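Local atomic coordinates of protein transport protein HOFQ (Aggregatibacter actinomycetemcomitans, PDB entry 2Y3M), a protein that probably acts as a secretin in DNA uptake during competence, with extra-membranous domains that bind DNA. Residues B[6-11]-B[70-75]; B[116-121]-B[140-145]; B[130-135]-B[147-152]. All blocks are in the same frame, centred on the assembly; numbering follows the deposited sequence.

Contact 1: B[6-11]-B[70-75]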
loop_
_atom_site.group_PDB
_atom_site.type_symbol
_atom_site.label_atom_id
_atom_site.label_comp_id
_atom_site.label_asym_id
_atom_site.label_seq_id
_atom_site.Cartn_x
_atom_site.Cartn_y
_atom_site.Cartn_z
ATOM N N PRO B 6 -20.030 -21.277 10.609
ATOM C CA PRO B 6 -20.176 -20.283 9.532
ATOM C C PRO B 6 -19.196 -19.108 9.615
ATOM O O PRO B 6 -18.926 -18.591 10.707
ATOM C CB PRO B 6 -21.620 -19.791 9.696
ATOM C CG PRO B 6 -21.960 -20.068 11.120
ATOM C CD PRO B 6 -21.227 -21.330 11.471
ATOM N N VAL B 7 -18.676 -18.703 8.456
ATOM C CA VAL B 7 -17.683 -17.635 8.360
ATOM C C VAL B 7 -18.073 -16.557 7.356
ATOM O O VAL B 7 -18.771 -16.827 6.374
ATOM C CB VAL B 7 -16.267 -18.168 7.964
ATOM C CG1 VAL B 7 -15.693 -19.085 9.043
ATOM C CG2 VAL B 7 -16.286 -18.861 6.592
ATOM N N PHE B 8 -17.619 -15.336 7.618
ATOM C CA PHE B 8 -17.648 -14.269 6.630
ATOM C C PHE B 8 -16.361 -14.347 5.817
ATOM O O PHE B 8 -15.299 -14.690 6.338
ATOM C CB PHE B 8 -17.793 -12.902 7.300
ATOM C CG PHE B 8 -19.125 -12.692 7.976
ATOM C CD1 PHE B 8 -20.212 -12.191 7.260
ATOM C CD2 PHE B 8 -19.293 -12.998 9.329
ATOM C CE1 PHE B 8 -21.448 -11.993 7.880
ATOM C CE2 PHE B 8 -20.524 -12.809 9.960
ATOM C CZ PHE B 8 -21.605 -12.306 9.235
ATOM N N SER B 9 -16.465 -14.041 4.531
ATOM C CA SER B 9 -15.348 -14.172 3.611
ATOM C C SER B 9 -15.300 -12.981 2.675
ATOM O O SER B 9 -16.329 -12.557 2.155
ATOM C CB SER B 9 -15.483 -15.452 2.799
ATOM O OG SER B 9 -14.242 -15.810 2.234
ATOM N N ILE B 10 -14.104 -12.441 2.469
ATOM C CA ILE B 10 -13.919 -11.341 1.532
ATOM C C ILE B 10 -12.614 -11.491 0.741
ATOM O O ILE B 10 -11.568 -11.857 1.286
ATOM C CB ILE B 10 -14.026 -9.958 2.237
ATOM C CG1 ILE B 10 -14.000 -8.814 1.210
ATOM C CG2 ILE B 10 -12.954 -9.812 3.314
ATOM C CD1 ILE B 10 -14.298 -7.443 1.792
ATOM N N ARG B 11 -12.708 -11.236 -0.558
ATOM C CA ARG B 11 -11.563 -11.311 -1.446
ATOM C C ARG B 11 -10.995 -9.914 -1.687
ATOM O O ARG B 11 -11.729 -8.983 -2.019
ATOM C CB ARG B 11 -11.963 -11.991 -2.758
ATOM C CG ARG B 11 -10.825 -12.194 -3.750
ATOM C CD ARG B 11 -11.229 -13.173 -4.847
ATOM N NE ARG B 11 -11.302 -14.544 -4.342
ATOM C CZ ARG B 11 -10.342 -15.453 -4.495
ATOM N NH1 ARG B 11 -9.226 -15.148 -5.148
ATOM N NH2 ARG B 11 -10.497 -16.673 -4.001
ATOM N N ASN B 70 -14.226 -7.118 -3.240
ATOM C CA ASN B 70 -15.475 -7.615 -3.786
ATOM C C ASN B 70 -16.467 -7.803 -2.638
ATOM O O ASN B 70 -16.125 -7.553 -1.481
ATOM C CB ASN B 70 -15.227 -8.921 -4.547
ATOM C CG ASN B 70 -14.311 -8.730 -5.756
ATOM O OD1 ASN B 70 -13.304 -9.427 -5.905
ATOM N ND2 ASN B 70 -14.653 -7.771 -6.616
ATOM N N GLY B 71 -17.690 -8.223 -2.943
ATOM C CA GLY B 71 -18.696 -8.438 -1.904
ATOM C C GLY B 71 -18.260 -9.429 -0.835
ATOM O O GLY B 71 -17.373 -10.255 -1.063
ATOM N N ILE B 72 -18.880 -9.337 0.337
ATOM C CA ILE B 72 -18.636 -10.296 1.412
ATOM C C ILE B 72 -19.486 -11.551 1.197
ATOM O O ILE B 72 -20.636 -11.476 0.760
ATOM C CB ILE B 72 -18.885 -9.695 2.815
ATOM C CG1 ILE B 72 -18.075 -8.411 3.017
ATOM C CG2 ILE B 72 -18.526 -10.695 3.914
ATOM C CD1 ILE B 72 -18.890 -7.138 2.903
ATOM N N TYR B 73 -18.893 -12.704 1.490
ATOM C CA TYR B 73 -19.539 -13.989 1.304
ATOM C C TYR B 73 -19.697 -14.655 2.676
ATOM O O TYR B 73 -18.737 -14.753 3.436
ATOM C CB TYR B 73 -18.689 -14.829 0.336
ATOM C CG TYR B 73 -19.294 -16.125 -0.171
ATOM C CD1 TYR B 73 -20.587 -16.170 -0.703
ATOM C CD2 TYR B 73 -18.548 -17.306 -0.162
ATOM C CE1 TYR B 73 -21.131 -17.371 -1.186
ATOM C CE2 TYR B 73 -19.078 -18.510 -0.642
ATOM C CZ TYR B 73 -20.368 -18.535 -1.151
ATOM O OH TYR B 73 -20.889 -19.722 -1.619
ATOM N N TYR B 74 -20.917 -15.075 3.003
ATOM C CA TYR B 74 -21.201 -15.729 4.286
ATOM C C TYR B 74 -21.711 -17.152 4.055
ATOM O O TYR B 74 -22.773 -17.357 3.466
ATOM C CB TYR B 74 -22.194 -14.896 5.111
ATOM C CG TYR B 74 -22.648 -15.547 6.404
ATOM C CD1 TYR B 74 -21.820 -15.571 7.536
ATOM C CD2 TYR B 74 -23.909 -16.134 6.496
ATOM C CE1 TYR B 74 -22.247 -16.178 8.725
ATOM C CE2 TYR B 74 -24.343 -16.742 7.673
ATOM C CZ TYR B 74 -23.513 -16.763 8.779
ATOM O OH TYR B 74 -23.969 -17.366 9.934
ATOM N N PHE B 75 -20.938 -18.133 4.516
ATOM C CA PHE B 75 -21.207 -19.538 4.218
ATOM C C PHE B 75 -20.599 -20.444 5.283
ATOM O O PHE B 75 -19.830 -19.983 6.131
ATOM C CB PHE B 75 -20.649 -19.895 2.830
ATOM C CG PHE B 75 -19.142 -19.967 2.772
ATOM C CD1 PHE B 75 -18.366 -18.811 2.852
ATOM C CD2 PHE B 75 -18.499 -21.196 2.634
ATOM C CE1 PHE B 75 -16.974 -18.880 2.799
ATOM C CE2 PHE B 75 -17.110 -21.275 2.576
ATOM C CZ PHE B 75 -16.346 -20.115 2.660
HETATM O O HOH W 1 -15.136 -11.979 -1.514
#
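Phe8 and Tyr74 pack against each other on one face of an antiparallel strand pair. CD1 of Tyr74 sits over the centre of the Phe8 ring, 3.5 Å above its plane. The two ring planes are inclined at 39°. Tyr74 reaches this place with its CG anti to its own backbone N (chi1 175°). Its phenol end then runs beside Pro6, where CB of Pro6 lies 3.4 Å from OH of Tyr74. CG2 of Ile72 adds to the packing at the edge of the Phe8 ring. Met121 and Thr125 of helix 117-125 lie against both rings, so this face is the inner one.

The opposite face carries Val7, Ser9, Tyr73 and Phe75. CE2 of Tyr73 lies over one face of the Phe75 ring, toward its rim, and the end of Tyr73 leads away from segment 6-11. CE1 of Phe75 lies 3.7 Å from Ser9 CB, which meets the ring at its edge. CG2 of Val7 runs alongside the same ring.

Val7 and Phe75 are a hydrogen-bonded pair with two nearly straight bonds. Val7 N reaches Phe75 O at 2.9 Å, and Phe75 N reaches Val7 O at 3.1 Å. Tyr73 N also gives a straight bond to Ser9 O at 2.7 Å, while the return bond from Ser9 N to Tyr73 O is bent and weak.

The pairing slackens toward Arg11. One water accepts from Arg11 N and donates to Gly71 O, replacing a direct bond. Asn70 N to Arg11 O is weak at 3.3 Å. The Arg11 guanidinium leads away to a salt bridge with Asp35 of the second subunit. Residues Phe8 to Arg11 also pair along their other edge with a strand of that subunit. The arrangement is an antiparallel beta ladder within a sheet that runs on into the second subunit of the assembly.

Contact 2: B[116-121]-B[140-145]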
loop_
_atom_site.group_PDB
_atom_site.type_symbol
_atom_site.label_atom_id
_atom_site.label_comp_id
_atom_site.label_asym_id
_atom_site.label_seq_id
_atom_site.Cartn_x
_atom_site.Cartn_y
_atom_site.Cartn_z
ATOM N N LYS B 116 -28.085 -0.760 6.258
ATOM C CA LYS B 116 -26.882 -1.277 5.605
ATOM C C LYS B 116 -26.872 -2.803 5.679
ATOM O O LYS B 116 -27.157 -3.381 6.736
ATOM C CB LYS B 116 -25.626 -0.733 6.282
ATOM C CG LYS B 116 -25.053 0.525 5.651
ATOM C CD LYS B 116 -23.752 0.936 6.332
ATOM C CE LYS B 116 -24.007 1.689 7.633
ATOM N NZ LYS B 116 -22.742 1.950 8.381
ATOM N N ALA B 117 -26.538 -3.443 4.556
ATOM C CA ALA B 117 -26.444 -4.903 4.462
ATOM C C ALA B 117 -25.595 -5.523 5.580
ATOM O O ALA B 117 -25.999 -6.510 6.192
ATOM C CB ALA B 117 -25.920 -5.315 3.087
ATOM N N SER B 118 -24.440 -4.920 5.857
ATOM C CA SER B 118 -23.532 -5.408 6.899
ATOM C C SER B 118 -24.138 -5.316 8.301
ATOM O O SER B 118 -23.929 -6.207 9.122
ATOM C CB SER B 118 -22.201 -4.664 6.845
ATOM O OG SER B 118 -22.409 -3.270 6.973
ATOM N N GLU B 119 -24.894 -4.249 8.560
ATOM C CA GLU B 119 -25.591 -4.093 9.840
ATOM C C GLU B 119 -26.710 -5.125 10.012
ATOM O O GLU B 119 -26.868 -5.700 11.093
ATOM C CB GLU B 119 -26.132 -2.667 10.018
ATOM C CG GLU B 119 -25.066 -1.565 10.003
ATOM C CD GLU B 119 -24.067 -1.655 11.153
ATOM O OE1 GLU B 119 -24.396 -2.236 12.217
ATOM O OE2 GLU B 119 -22.943 -1.128 10.995
ATOM N N VAL B 120 -27.466 -5.361 8.941
ATOM C CA VAL B 120 -28.490 -6.407 8.918
ATOM C C VAL B 120 -27.856 -7.763 9.229
ATOM O O VAL B 120 -28.360 -8.510 10.073
ATOM C CB VAL B 120 -29.223 -6.464 7.559
ATOM C CG1 VAL B 120 -30.233 -7.611 7.519
ATOM C CG2 VAL B 120 -29.921 -5.148 7.280
ATOM N N MET B 121 -26.736 -8.052 8.565
ATOM C CA MET B 121 -25.996 -9.295 8.771
ATOM C C MET B 121 -25.474 -9.477 10.195
ATOM O O MET B 121 -25.478 -10.588 10.710
ATOM C CB MET B 121 -24.859 -9.431 7.755
ATOM C CG MET B 121 -25.346 -9.796 6.359
ATOM S SD MET B 121 -26.225 -11.378 6.289
ATOM C CE MET B 121 -24.870 -12.543 6.367
ATOM N N PHE B 140 -23.329 -10.439 0.114
ATOM C CA PHE B 140 -23.870 -9.092 0.299
ATOM C C PHE B 140 -22.837 -8.003 0.058
ATOM O O PHE B 140 -21.638 -8.272 0.022
ATOM C CB PHE B 140 -24.491 -8.939 1.692
ATOM C CG PHE B 140 -23.504 -9.065 2.828
ATOM C CD1 PHE B 140 -23.075 -10.324 3.267
ATOM C CD2 PHE B 140 -23.025 -7.926 3.477
ATOM C CE1 PHE B 140 -22.183 -10.449 4.329
ATOM C CE2 PHE B 140 -22.123 -8.032 4.541
ATOM C CZ PHE B 140 -21.698 -9.298 4.971
ATOM N N ASP B 141 -23.316 -6.770 -0.084
ATOM C CA ASP B 141 -22.465 -5.651 -0.442
ATOM C C ASP B 141 -23.104 -4.346 0.015
ATOM O O ASP B 141 -24.233 -4.047 -0.357
ATOM C CB ASP B 141 -22.274 -5.641 -1.960
ATOM C CG ASP B 141 -21.080 -4.838 -2.396
ATOM O OD1 ASP B 141 -20.883 -3.721 -1.879
ATOM O OD2 ASP B 141 -20.339 -5.325 -3.273
ATOM N N ASP B 142 -22.378 -3.564 0.807
ATOM C CA ASP B 142 -22.876 -2.264 1.284
ATOM C C ASP B 142 -22.941 -1.166 0.207
ATOM O O ASP B 142 -23.591 -0.130 0.415
ATOM C CB ASP B 142 -22.043 -1.772 2.475
ATOM C CG ASP B 142 -22.413 -2.460 3.779
ATOM O OD1 ASP B 142 -23.363 -3.267 3.798
ATOM O OD2 ASP B 142 -21.746 -2.182 4.797
ATOM N N ARG B 143 -22.266 -1.386 -0.926
ATOM C CA ARG B 143 -22.239 -0.406 -2.020
ATOM C C ARG B 143 -23.582 -0.361 -2.733
ATOM O O ARG B 143 -24.276 0.655 -2.706
ATOM C CB ARG B 143 -21.158 -0.741 -3.046
ATOM C CG ARG B 143 -19.732 -0.662 -2.571
ATOM C CD ARG B 143 -18.830 -1.071 -3.717
ATOM N NE ARG B 143 -17.445 -1.282 -3.308
ATOM C CZ ARG B 143 -16.951 -2.438 -2.869
ATOM N NH1 ARG B 143 -17.724 -3.515 -2.764
ATOM N NH2 ARG B 143 -15.669 -2.511 -2.529
ATOM N N SER B 144 -23.927 -1.473 -3.384
ATOM C CA SER B 144 -25.220 -1.638 -4.031
ATOM C C SER B 144 -26.290 -1.937 -2.987
ATOM O O SER B 144 -27.483 -1.891 -3.275
ATOM C CB SER B 144 -25.157 -2.752 -5.076
ATOM O OG SER B 144 -24.683 -3.961 -4.513
ATOM N N ASN B 145 -25.837 -2.232 -1.770
ATOM C CA ASN B 145 -26.697 -2.548 -0.632
ATOM C C ASN B 145 -27.684 -3.685 -0.920
ATOM O O ASN B 145 -28.850 -3.629 -0.535
ATOM C CB ASN B 145 -27.393 -1.290 -0.097
ATOM C CG ASN B 145 -27.590 -1.330 1.407
ATOM O OD1 ASN B 145 -26.884 -2.042 2.123
ATOM N ND2 ASN B 145 -28.550 -0.557 1.894
#
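Phe140 lies under Ala117, Ser118 and Met121, where helix 117-125 packs on the antiparallel sheet. This is a helix-on-sheet layer of an alpha+beta domain, consistent with the fold shared with type I KH domains.

The Phe140 side chain can be followed outward. Its CB touches Ala117 CB at 4.1 Å. CG stands between the backbone N and the carbonyl carbon (chi1 64°), which turns the ring toward the helix. CG and CD1 lie beneath Met121 CG. CD2 meets Ala117 CB at 3.9 Å. CE2 reaches the backbone of Ser118, 3.8 Å from its CA. CE1 is near both Met121 CG and Met121 CE, and CZ is again under Met121 CG. That methylene forms a CH-pi contact over the centre of the ring, only 7° off the normal. The Met121 chain is bent at chi2 and chi3. SD stays above the same face at a longer distance, a Met-aromatic contact. Leu51 of the second subunit also packs on Phe140 and Ser118.

Polar groups of the turn after Phe140 meet the start of the helix. Asn145 OD1 accepts from Ala117 N at 2.8 Å, in the plane of its amide carbonyl. Its ND2 donates to Ala115 O, so both ends of the amide are held. Two amides of the first helical turn thus find acceptors in the turn, since Asp142 takes the next one. The helix N-terminus would probably stabilise the negative charge of Asp142. Away from the helix, Asp141 OD1 accepts from Arg143 N in an Asx turn.

The Asp142 carboxylate grips Ser118 twice through syn lone pairs: OD1 accepts from Ser118 N at 2.9 Å, and OD2 from Ser118 OG at 2.5 Å.

Contact 3: B[130-135]-B[147-152]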
loop_
_atom_site.group_PDB
_atom_site.type_symbol
_atom_site.label_atom_id
_atom_site.label_comp_id
_atom_site.label_asym_id
_atom_site.label_seq_id
_atom_site.Cartn_x
_atom_site.Cartn_y
_atom_site.Cartn_z
ATOM N N SER B 130 -26.818 -21.070 14.377
ATOM C CA SER B 130 -26.645 -20.741 12.970
ATOM C C SER B 130 -27.905 -20.095 12.394
ATOM O O SER B 130 -29.025 -20.506 12.697
ATOM C CB SER B 130 -26.235 -21.974 12.157
ATOM O OG SER B 130 -27.099 -23.071 12.399
ATOM N N LEU B 131 -27.689 -19.062 11.585
ATOM C CA LEU B 131 -28.744 -18.371 10.859
ATOM C C LEU B 131 -29.275 -19.225 9.706
ATOM O O LEU B 131 -30.483 -19.339 9.526
ATOM C CB LEU B 131 -28.202 -17.044 10.321
ATOM C CG LEU B 131 -29.014 -16.227 9.315
ATOM C CD1 LEU B 131 -30.171 -15.508 10.006
ATOM C CD2 LEU B 131 -28.094 -15.226 8.606
ATOM N N LEU B 132 -28.357 -19.814 8.941
ATOM C CA LEU B 132 -28.672 -20.643 7.775
ATOM C C LEU B 132 -28.402 -22.116 8.053
ATOM O O LEU B 132 -27.689 -22.454 8.995
ATOM C CB LEU B 132 -27.811 -20.209 6.578
ATOM C CG LEU B 132 -27.705 -18.727 6.196
ATOM C CD1 LEU B 132 -26.501 -18.490 5.318
ATOM C CD2 LEU B 132 -28.955 -18.232 5.501
ATOM N N SER B 133 -28.973 -22.989 7.226
ATOM C CA SER B 133 -28.605 -24.407 7.214
ATOM C C SER B 133 -27.185 -24.547 6.658
ATOM O O SER B 133 -26.703 -23.643 5.973
ATOM C CB SER B 133 -29.572 -25.205 6.334
ATOM O OG SER B 133 -29.215 -25.098 4.964
ATOM N N PRO B 134 -26.521 -25.692 6.919
ATOM C CA PRO B 134 -25.148 -25.896 6.427
ATOM C C PRO B 134 -24.998 -25.705 4.910
ATOM O O PRO B 134 -23.908 -25.398 4.439
ATOM C CB PRO B 134 -24.844 -27.351 6.810
ATOM C CG PRO B 134 -25.812 -27.678 7.912
ATOM C CD PRO B 134 -27.043 -26.887 7.614
ATOM N N ASN B 135 -26.088 -25.876 4.165
ATOM C CA ASN B 135 -26.088 -25.666 2.716
ATOM C C ASN B 135 -26.425 -24.236 2.306
ATOM O O ASN B 135 -26.482 -23.919 1.115
ATOM C CB ASN B 135 -27.051 -26.639 2.041
ATOM C CG ASN B 135 -26.580 -28.072 2.130
ATOM O OD1 ASN B 135 -25.713 -28.502 1.369
ATOM N ND2 ASN B 135 -27.150 -28.823 3.060
ATOM N N LEU B 147 -28.548 -7.940 -0.771
ATOM C CA LEU B 147 -28.307 -9.202 -0.074
ATOM C C LEU B 147 -28.804 -10.329 -0.974
ATOM O O LEU B 147 -29.937 -10.292 -1.457
ATOM C CB LEU B 147 -29.058 -9.250 1.258
ATOM C CG LEU B 147 -28.471 -8.692 2.556
ATOM C CD1 LEU B 147 -29.590 -8.225 3.474
ATOM C CD2 LEU B 147 -27.635 -9.718 3.275
ATOM N N LEU B 148 -27.953 -11.320 -1.203
ATOM C CA LEU B 148 -28.310 -12.482 -2.009
ATOM C C LEU B 148 -28.247 -13.714 -1.109
ATOM O O LEU B 148 -27.194 -14.021 -0.543
ATOM C CB LEU B 148 -27.346 -12.621 -3.192
ATOM C CG LEU B 148 -27.639 -13.580 -4.357
ATOM C CD1 LEU B 148 -26.703 -13.303 -5.538
ATOM C CD2 LEU B 148 -27.555 -15.058 -3.963
ATOM N N ILE B 149 -29.371 -14.413 -0.977
ATOM C CA ILE B 149 -29.443 -15.588 -0.115
ATOM C C ILE B 149 -29.750 -16.881 -0.874
ATOM O O ILE B 149 -30.602 -16.909 -1.762
ATOM C CB ILE B 149 -30.437 -15.381 1.071
ATOM C CG1 ILE B 149 -30.574 -16.675 1.891
ATOM C CG2 ILE B 149 -31.779 -14.848 0.579
ATOM C CD1 ILE B 149 -31.363 -16.532 3.163
ATOM N N GLN B 150 -29.034 -17.946 -0.522
ATOM C CA GLN B 150 -29.302 -19.269 -1.076
ATOM C C GLN B 150 -29.382 -20.311 0.033
ATOM O O GLN B 150 -28.405 -20.545 0.747
ATOM C CB GLN B 150 -28.238 -19.671 -2.100
ATOM C CG GLN B 150 -28.506 -21.033 -2.731
ATOM C CD GLN B 150 -27.451 -21.460 -3.735
ATOM O OE1 GLN B 150 -26.252 -21.450 -3.451
ATOM N NE2 GLN B 150 -27.897 -21.861 -4.913
ATOM N N ASP B 151 -30.548 -20.935 0.166
ATOM C CA ASP B 151 -30.763 -21.960 1.183
ATOM C C ASP B 151 -32.014 -22.781 0.875
ATOM O O ASP B 151 -32.703 -22.521 -0.115
ATOM C CB ASP B 151 -30.876 -21.314 2.574
ATOM C CG ASP B 151 -30.412 -22.234 3.686
ATOM O OD1 ASP B 151 -30.152 -23.424 3.407
ATOM O OD2 ASP B 151 -30.293 -21.771 4.841
ATOM N N GLU B 152 -32.297 -23.771 1.719
ATOM C CA GLU B 152 -33.567 -24.499 1.679
ATOM C C GLU B 152 -34.731 -23.498 1.657
ATOM O O GLU B 152 -34.619 -22.417 2.228
ATOM C CB GLU B 152 -33.693 -25.422 2.892
ATOM C CG GLU B 152 -32.556 -26.422 3.074
ATOM C CD GLU B 152 -32.599 -27.116 4.434
ATOM O OE1 GLU B 152 -33.505 -26.813 5.245
ATOM O OE2 GLU B 152 -31.725 -27.969 4.695
#
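Asp151 holds Ser133 with both oxygens of its carboxylate. OD2 accepts from the backbone N of Ser133 at 3.0 Å, through its syn lone pair. OD1 accepts from the Ser133 hydroxyl; OG and OD1 are modelled only 2.5 Å apart, so the exact length is doubtful. OG of Ser133 stands between its backbone N and carbonyl carbon (chi1 82°). From there the hydroxyl and the amide can face the same carboxylate.

Asp151 is buried, and each oxygen has a second donor. Glu152 N gives a bond to OD1 at 2.8 Å and comes from above the carboxylate plane, 40° out of it. OD2 is also hydrogen-bonded to the hydroxyl of Ser155, in helix 153-166. Four partners therefore surround the group and fix its rotation. They would probably keep it charged.

Leu132 supplies the apolar part. Its CB lies 3.4 Å from Asp151 OD2 and lines that side of the carboxylate. Its branch CD2 extends to the end of Ile149, where it meets CD1 at 3.8 Å. The two side chains pass each other at a slant. Ile159 of helix 153-166 packs on both, so the pair belongs to the layer between helix and sheet.

The outer side is looser. The Glu152 carboxylate approaches Ser133 without bonding it; OE2 stays 3.8 Å from OG. Asn135 N makes a weak bond to Ser133 OG.

The loop containing residues 130-135, which leads from helix 117-125 to strand 137-141, is thus tied to the end of strand 146-151. Glu152 takes the N-cap position of the last helix. The contact lies at the junction between the last strand and the last helix of a beta-alpha-beta-beta-alpha domain.

Overall arrangement
All three contacts reach the same five-stranded sheet. Contact 1 joins two neighbouring strands through backbone bonds and aromatic side chains. Contacts 2 and 3 instead join a helix start and a loop to the sheet, through aspartate carboxylates that take backbone N-H and serine hydroxyls, together with apolar packing; contact 2 adds an asparagine amide. Each contact is part buried and part surface. Their apolar sides meet in one core, where Leu132 of contact 3 touches Tyr74 and Leu147 touches Phe140 and Met121. Strands 67-76 and 137-141, neighbours in the sheet, join contacts 1 and 2, and both touch the second subunit. Contact 3 does not, and lies farthest from the chain centre.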